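Local coordinates for adenylate kinase (PDB 3BE4), which probably transfers a phosphoryl group between ATP and AMP, and is seen here with the two-substrate mimic bis(adenosine)-5'-pentaphosphate bound, at residues K5-L10 against I108-T113. Sequence-based numbering, arbitrary orientation. Where two conformers were deposited one is given.
Sequences KHNLIL and IGDSLT
CG of Asn7 stands beside its backbone N (chi1 -68°), which brings ND2 to O of Ser111 and the carboxylate of Asp110, while the fully extended chain of Lys5 (chi1 176°) carries its ammonium group to Asp110. NZ of Lys5 forms a salt bridge with OD2 of Asp110 at 2.8 Å, on the syn side of the carboxylate. ND2 of Asn7 donates to the same oxygen from above the opposite face, amide and carboxylate planes standing 76° apart. A straighter bond, 2.8 Å from ND2 of Asn7 to O of Ser111, lies nearly in the amide plane, and the two bonds together fix how the amide is turned. Thr113 grips the backbone of Asn7 twice: its N donates to O of Asn7 (2.7 Å) on a carbonyl lone pair, and its OG1 accepts from N of Asn7 at 2.9 Å. CG2 of Thr113 meets the edge of the His6 ring, whose NE2 binds the C-terminal carboxylate of Leu217. On the other flank CD1 of Ile9 packs against CD1 of Leu112 (3.7 Å), with Tyr191 of helix 186-192 touching both side chains. The contact thus joins the start of the central strand 7-12 of the parallel sheet of this P-loop NTPase fold to the connection between helix 95-108 and strand 114-119; strand 86-89 flanks the central strand on one side and strand 114-119 on the other.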
# COMPACT_ATOMS: atom_id res chain seq x y z
N LYS A 5 -15.95 3.68 10.12
CA LYS A 5 -15.32 2.43 9.68
C LYS A 5 -15.60 2.03 8.30
O LYS A 5 -16.76 2.08 7.83
CB LYS A 5 -15.83 1.26 10.61
CG LYS A 5 -15.35 -0.16 10.21
CD LYS A 5 -15.63 -1.24 11.29
CE LYS A 5 -15.36 -2.60 10.68
NZ LYS A 5 -15.49 -3.70 11.70
N HIS A 6 -14.49 1.67 7.58
CA HIS A 6 -14.59 0.96 6.31
C HIS A 6 -13.57 -0.11 6.36
O HIS A 6 -12.56 -0.00 7.05
CB HIS A 6 -14.14 1.93 5.15
CG HIS A 6 -15.09 3.05 4.91
ND1 HIS A 6 -15.10 4.21 5.67
CD2 HIS A 6 -16.06 3.22 3.98
CE1 HIS A 6 -16.06 5.02 5.24
NE2 HIS A 6 -16.64 4.45 4.20
N ASN A 7 -13.77 -1.15 5.56
CA ASN A 7 -12.82 -2.26 5.37
C ASN A 7 -12.42 -2.20 3.95
O ASN A 7 -13.14 -2.64 3.05
CB ASN A 7 -13.43 -3.66 5.71
CG ASN A 7 -13.71 -3.78 7.22
OD1 ASN A 7 -13.16 -3.03 8.00
ND2 ASN A 7 -14.56 -4.73 7.61
N LEU A 8 -11.22 -1.67 3.73
CA LEU A 8 -10.82 -1.16 2.37
C LEU A 8 -9.55 -1.85 1.91
O LEU A 8 -8.65 -2.14 2.67
CB LEU A 8 -10.39 0.30 2.31
CG LEU A 8 -11.44 1.23 2.79
CD1 LEU A 8 -10.84 2.60 2.81
CD2 LEU A 8 -12.65 1.21 1.92
N ILE A 9 -9.51 -2.15 0.62
CA ILE A 9 -8.23 -2.55 -0.03
C ILE A 9 -7.94 -1.49 -1.11
O ILE A 9 -8.85 -1.09 -1.81
CB ILE A 9 -8.43 -3.92 -0.75
CG1 ILE A 9 -8.65 -5.08 0.28
CG2 ILE A 9 -7.16 -4.32 -1.55
CD1 ILE A 9 -8.86 -6.45 -0.37
N LEU A 10 -6.71 -1.03 -1.16
CA LEU A 10 -6.24 -0.25 -2.32
C LEU A 10 -5.38 -1.17 -3.24
O LEU A 10 -4.46 -1.88 -2.77
CB LEU A 10 -5.37 0.86 -1.81
CG LEU A 10 -6.04 1.79 -0.76
CD1 LEU A 10 -5.12 2.94 -0.54
CD2 LEU A 10 -7.39 2.23 -1.20
N ILE A 108 -13.85 -14.16 11.11
CA ILE A 108 -14.33 -13.20 12.11
C ILE A 108 -15.74 -12.70 11.79
O ILE A 108 -16.34 -12.02 12.58
CB ILE A 108 -13.47 -12.00 12.25
CG1 ILE A 108 -11.99 -12.34 12.28
CG2 ILE A 108 -13.94 -11.21 13.47
CD1 ILE A 108 -11.21 -11.23 11.68
N GLY A 109 -16.28 -13.04 10.64
CA GLY A 109 -17.60 -12.56 10.27
C GLY A 109 -17.61 -11.10 9.82
O GLY A 109 -18.71 -10.50 9.67
N ASP A 110 -16.42 -10.53 9.57
CA ASP A 110 -16.40 -9.19 8.98
C ASP A 110 -16.30 -9.37 7.45
O ASP A 110 -16.14 -10.50 6.92
CB ASP A 110 -15.32 -8.34 9.65
CG ASP A 110 -15.67 -6.80 9.71
OD1 ASP A 110 -16.69 -6.33 9.10
OD2 ASP A 110 -14.89 -6.04 10.36
N SER A 111 -16.50 -8.30 6.71
CA SER A 111 -16.42 -8.39 5.24
C SER A 111 -15.80 -7.07 4.72
O SER A 111 -15.81 -6.04 5.42
CB SER A 111 -17.80 -8.54 4.62
OG SER A 111 -18.59 -7.45 5.11
N LEU A 112 -15.31 -7.12 3.47
CA LEU A 112 -14.81 -5.91 2.81
C LEU A 112 -15.89 -4.92 2.44
O LEU A 112 -16.97 -5.34 1.98
CB LEU A 112 -14.12 -6.37 1.49
CG LEU A 112 -12.85 -7.14 1.75
CD1 LEU A 112 -12.22 -7.85 0.47
CD2 LEU A 112 -11.77 -6.28 2.39
N THR A 113 -15.65 -3.60 2.64
CA THR A 113 -16.48 -2.56 2.19
C THR A 113 -16.27 -2.24 0.71
O THR A 113 -17.23 -2.07 -0.07
CB THR A 113 -16.16 -1.23 3.02
OG1 THR A 113 -16.35 -1.56 4.31
CG2 THR A 113 -17.10 -0.02 2.62